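Chitinase A (Cycas revoluta, PDB 4R5E) probably hydrolyses chitin as a plant class V chitinase of glycosyl hydrolase family 18, and here holds allosamizoline in its active site. Local coordinates at residues V189-F194 with L234-P239. Sequence-based numbering, arbitrary orientation.
Sequences VMAYDF and LVLGIP. With AMI (allosamizoline), chain E.
V189 and L236 form a parallel beta bridge between two neighbouring strands of the TIM barrel, at the end where the first strand runs out into the active site. Both backbone polar groups of V189 are bonded: its N donates to V235 O at 2.9 Å, nearly straight at 163°, and its O accepts G237 N at 2.9 Å through a more bent bond. Beside this ladder V189 CG2 packs on L234 CD2, and A191 CB lies 3.6 Å from L236 CD1.

Beyond V189 the chains part. M190 and A191 each centre an inverse gamma turn, and a water donating to A191 O and G237 O bridges the widening gap. Y192 packs on P239, its CD2 3.9 Å from P239 CD. With CG between the backbone N and the carbonyl carbon (chi1 48°), its ring stands across the second strand and points its hydroxyl at the ligand, with its edge towards the G237 peptide and P239 CB over one face. G237 has to lack a side chain, since a CB would run into V189 O and press on this ring. Y192 OH then donates to allosamizoline O7 at 3.0 Å, while D193 OD2 accepts from O6 at 2.8 Å; M190 SD also borders the ligand. A phenylalanine in place of Y192 would probably leave allosamizoline O7 without its hydroxyl donor.

R243 holds D193 OD1 by a salt bridge. F326 and W328 of strand 324-328 also pack on Y192, and helix 217-227 covers A191, L234 and L236 from outside the barrel.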
ATOM      1  N   VAL A 189       5.353  -1.145   3.356  1.00  7.97           N
ATOM      2  CA  VAL A 189       4.979  -2.297   4.179  1.00  8.22           C
ATOM      3  C   VAL A 189       3.465  -2.317   4.358  1.00  8.55           C
ATOM      4  O   VAL A 189       2.905  -1.399   4.962  1.00  8.54           O
ATOM      5  CB  VAL A 189       5.662  -2.244   5.568  1.00  8.10           C
ATOM      6  CG1 VAL A 189       5.291  -3.464   6.406  1.00  8.03           C
ATOM      7  CG2 VAL A 189       7.178  -2.138   5.420  1.00  8.10           C
ATOM      8  N   MET A 190       2.818  -3.364   3.848  1.00  9.18           N
ATOM      9  CA  MET A 190       1.359  -3.448   3.848  1.00  9.83           C
ATOM     10  C   MET A 190       0.905  -4.021   5.182  1.00  9.93           C
ATOM     11  O   MET A 190       0.509  -5.186   5.291  1.00  9.92           O
ATOM     12  CB  MET A 190       0.860  -4.255   2.649  1.00 10.47           C
ATOM     13  CG  MET A 190       1.089  -3.503   1.338  1.00 10.94           C
ATOM     14  SD  MET A 190       0.526  -4.323  -0.156  1.00 11.98           S
ATOM     15  CE  MET A 190       1.617  -5.736  -0.171  1.00 12.16           C
ATOM     16  N   ALA A 191       0.945  -3.151   6.192  1.00 10.24           N
ATOM     17  CA  ALA A 191       0.719  -3.516   7.589  1.00 10.72           C
ATOM     18  C   ALA A 191      -0.768  -3.450   7.930  1.00 11.05           C
ATOM     19  O   ALA A 191      -1.191  -2.742   8.850  1.00 11.59           O
ATOM     20  CB  ALA A 191       1.525  -2.598   8.491  1.00 10.85           C
ATOM     21  N   TYR A 192      -1.560  -4.207   7.184  1.00 11.27           N
ATOM     22  CA  TYR A 192      -3.007  -4.228   7.366  1.00 11.75           C
ATOM     23  C   TYR A 192      -3.585  -5.465   6.681  1.00 12.05           C
ATOM     24  O   TYR A 192      -2.830  -6.288   6.165  1.00 11.72           O
ATOM     25  CB  TYR A 192      -3.630  -2.926   6.835  1.00 12.06           C
ATOM     26  CG  TYR A 192      -3.165  -2.523   5.449  1.00 12.38           C
ATOM     27  CD1 TYR A 192      -3.569  -3.217   4.317  1.00 13.01           C
ATOM     28  CD2 TYR A 192      -2.308  -1.447   5.278  1.00 12.54           C
ATOM     29  CE1 TYR A 192      -3.132  -2.838   3.057  1.00 13.48           C
ATOM     30  CE2 TYR A 192      -1.876  -1.062   4.021  1.00 12.76           C
ATOM     31  CZ  TYR A 192      -2.291  -1.758   2.918  1.00 13.23           C
ATOM     32  OH  TYR A 192      -1.843  -1.365   1.673  1.00 14.05           O
ATOM     33  N   ASP A 193      -4.912  -5.586   6.691  1.00 12.31           N
ATOM     34  CA  ASP A 193      -5.636  -6.740   6.149  1.00 12.67           C
ATOM     35  C   ASP A 193      -5.303  -8.036   6.900  1.00 12.76           C
ATOM     36  O   ASP A 193      -5.320  -9.132   6.325  1.00 12.63           O
ATOM     37  CB  ASP A 193      -5.425  -6.887   4.631  1.00 13.30           C
ATOM     38  CG  ASP A 193      -6.253  -5.906   3.822  1.00 14.01           C
ATOM     39  OD1 ASP A 193      -7.263  -5.385   4.336  1.00 14.44           O
ATOM     40  OD2 ASP A 193      -5.897  -5.670   2.648  1.00 15.90           O
ATOM     41  N   PHE A 194      -5.054  -7.896   8.201  1.00 12.82           N
ATOM     42  CA  PHE A 194      -4.771  -9.042   9.062  1.00 12.94           C
ATOM     43  C   PHE A 194      -6.026  -9.839   9.358  1.00 13.41           C
ATOM     44  O   PHE A 194      -5.953 -11.034   9.640  1.00 13.79           O
ATOM     45  CB  PHE A 194      -4.184  -8.594  10.399  1.00 13.04           C
ATOM     46  CG  PHE A 194      -2.953  -7.745  10.279  1.00 12.68           C
ATOM     47  CD1 PHE A 194      -1.938  -8.082   9.396  1.00 12.95           C
ATOM     48  CD2 PHE A 194      -2.793  -6.616  11.078  1.00 12.50           C
ATOM     49  CE1 PHE A 194      -0.803  -7.299   9.290  1.00 12.73           C
ATOM     50  CE2 PHE A 194      -1.658  -5.833  10.978  1.00 12.53           C
ATOM     51  CZ  PHE A 194      -0.658  -6.174  10.083  1.00 12.71           C
ATOM     52  N   LEU A 234      11.943   1.535   5.483  1.00 10.38           N
ATOM     53  CA  LEU A 234      10.590   1.044   5.741  1.00  9.80           C
ATOM     54  C   LEU A 234       9.584   2.187   5.808  1.00  9.17           C
ATOM     55  O   LEU A 234       9.769   3.163   6.535  1.00  8.89           O
ATOM     56  CB  LEU A 234      10.545   0.269   7.056  1.00  9.91           C
ATOM     57  CG  LEU A 234      11.428  -0.980   7.139  1.00 10.10           C
ATOM     58  CD1 LEU A 234      11.441  -1.486   8.570  1.00 10.25           C
ATOM     59  CD2 LEU A 234      10.939  -2.063   6.185  1.00 10.20           C
ATOM     60  N   VAL A 235       8.512   2.054   5.038  1.00  8.50           N
ATOM     61  CA  VAL A 235       7.407   3.005   5.074  1.00  8.34           C
ATOM     62  C   VAL A 235       6.155   2.251   5.535  1.00  8.19           C
ATOM     63  O   VAL A 235       5.731   1.279   4.903  1.00  8.05           O
ATOM     64  CB  VAL A 235       7.230   3.682   3.706  1.00  8.20           C
ATOM     65  CG1 VAL A 235       5.952   4.512   3.659  1.00  8.09           C
ATOM     66  CG2 VAL A 235       8.434   4.562   3.407  1.00  8.21           C
ATOM     67  N   LEU A 236       5.591   2.688   6.661  1.00  8.27           N
ATOM     68  CA  LEU A 236       4.479   1.974   7.296  1.00  8.39           C
ATOM     69  C   LEU A 236       3.140   2.238   6.616  1.00  8.26           C
ATOM     70  O   LEU A 236       2.676   3.373   6.562  1.00  8.39           O
ATOM     71  CB  LEU A 236       4.376   2.369   8.769  1.00  8.65           C
ATOM     72  CG  LEU A 236       3.253   1.704   9.563  1.00  9.09           C
ATOM     73  CD1 LEU A 236       3.489   0.212   9.711  1.00  9.40           C
ATOM     74  CD2 LEU A 236       3.119   2.377  10.918  1.00  9.25           C
ATOM     75  N   GLY A 237       2.511   1.179   6.125  1.00  8.08           N
ATOM     76  CA  GLY A 237       1.208   1.303   5.490  1.00  8.08           C
ATOM     77  C   GLY A 237       0.090   1.450   6.493  1.00  8.14           C
ATOM     78  O   GLY A 237       0.095   0.789   7.530  1.00  8.28           O
ATOM     79  N   ILE A 238      -0.865   2.319   6.162  1.00  7.94           N
ATOM     80  CA  ILE A 238      -2.060   2.563   6.958  1.00  7.98           C
ATOM     81  C   ILE A 238      -3.248   2.592   5.996  1.00  7.95           C
ATOM     82  O   ILE A 238      -3.216   3.306   4.989  1.00  7.62           O
ATOM     83  CB  ILE A 238      -1.982   3.907   7.710  1.00  8.09           C
ATOM     84  CG1 ILE A 238      -0.717   3.968   8.577  1.00  8.33           C
ATOM     85  CG2 ILE A 238      -3.234   4.116   8.560  1.00  8.18           C
ATOM     86  CD1 ILE A 238      -0.456   5.323   9.192  1.00  8.45           C
ATOM     87  N   PRO A 239      -4.296   1.811   6.286  1.00  8.00           N
ATOM     88  CA  PRO A 239      -5.433   1.790   5.377  1.00  8.02           C
ATOM     89  C   PRO A 239      -6.388   2.963   5.587  1.00  8.07           C
ATOM     90  O   PRO A 239      -6.596   3.409   6.716  1.00  7.99           O
ATOM     91  CB  PRO A 239      -6.122   0.471   5.727  1.00  8.07           C
ATOM     92  CG  PRO A 239      -5.848   0.304   7.178  1.00  8.11           C
ATOM     93  CD  PRO A 239      -4.499   0.916   7.439  1.00  8.17           C
TER
HETATM   94  C1  AMI E 403      -3.153  -3.277  -1.544  1.00 11.99           C
HETATM   95  C2  AMI E 403      -2.924  -3.615  -3.015  1.00 12.06           C
HETATM   96  C3  AMI E 403      -4.178  -3.180  -3.760  1.00 12.42           C
HETATM   97  C4  AMI E 403      -5.268  -3.333  -2.690  1.00 12.34           C
HETATM   98  C5  AMI E 403      -4.590  -2.796  -1.433  1.00 12.35           C
HETATM   99  C6  AMI E 403      -5.239  -3.104  -0.080  1.00 12.90           C
HETATM  100  C7  AMI E 403      -1.443  -2.054  -2.369  1.00 11.23           C
HETATM  101  C8  AMI E 403       0.465  -0.984  -3.445  1.00 10.59           C
HETATM  102  C9  AMI E 403      -0.151  -0.404  -1.130  1.00 10.70           C
HETATM  103  N2  AMI E 403      -1.774  -2.778  -3.348  1.00 11.56           N
HETATM  104  N7  AMI E 403      -0.439  -1.197  -2.323  1.00 10.71           N
HETATM  105  O3  AMI E 403      -4.383  -3.960  -4.946  1.00 13.09           O
HETATM  106  O4  AMI E 403      -6.458  -2.605  -3.002  1.00 12.61           O
HETATM  107  O6  AMI E 403      -5.352  -4.505   0.146  1.00 14.16           O
HETATM  108  O7  AMI E 403      -2.283  -2.203  -1.218  1.00 11.65           O
HETATM  109  O   HOH W   1      -1.178  -0.144   9.780  1.00 10.41           O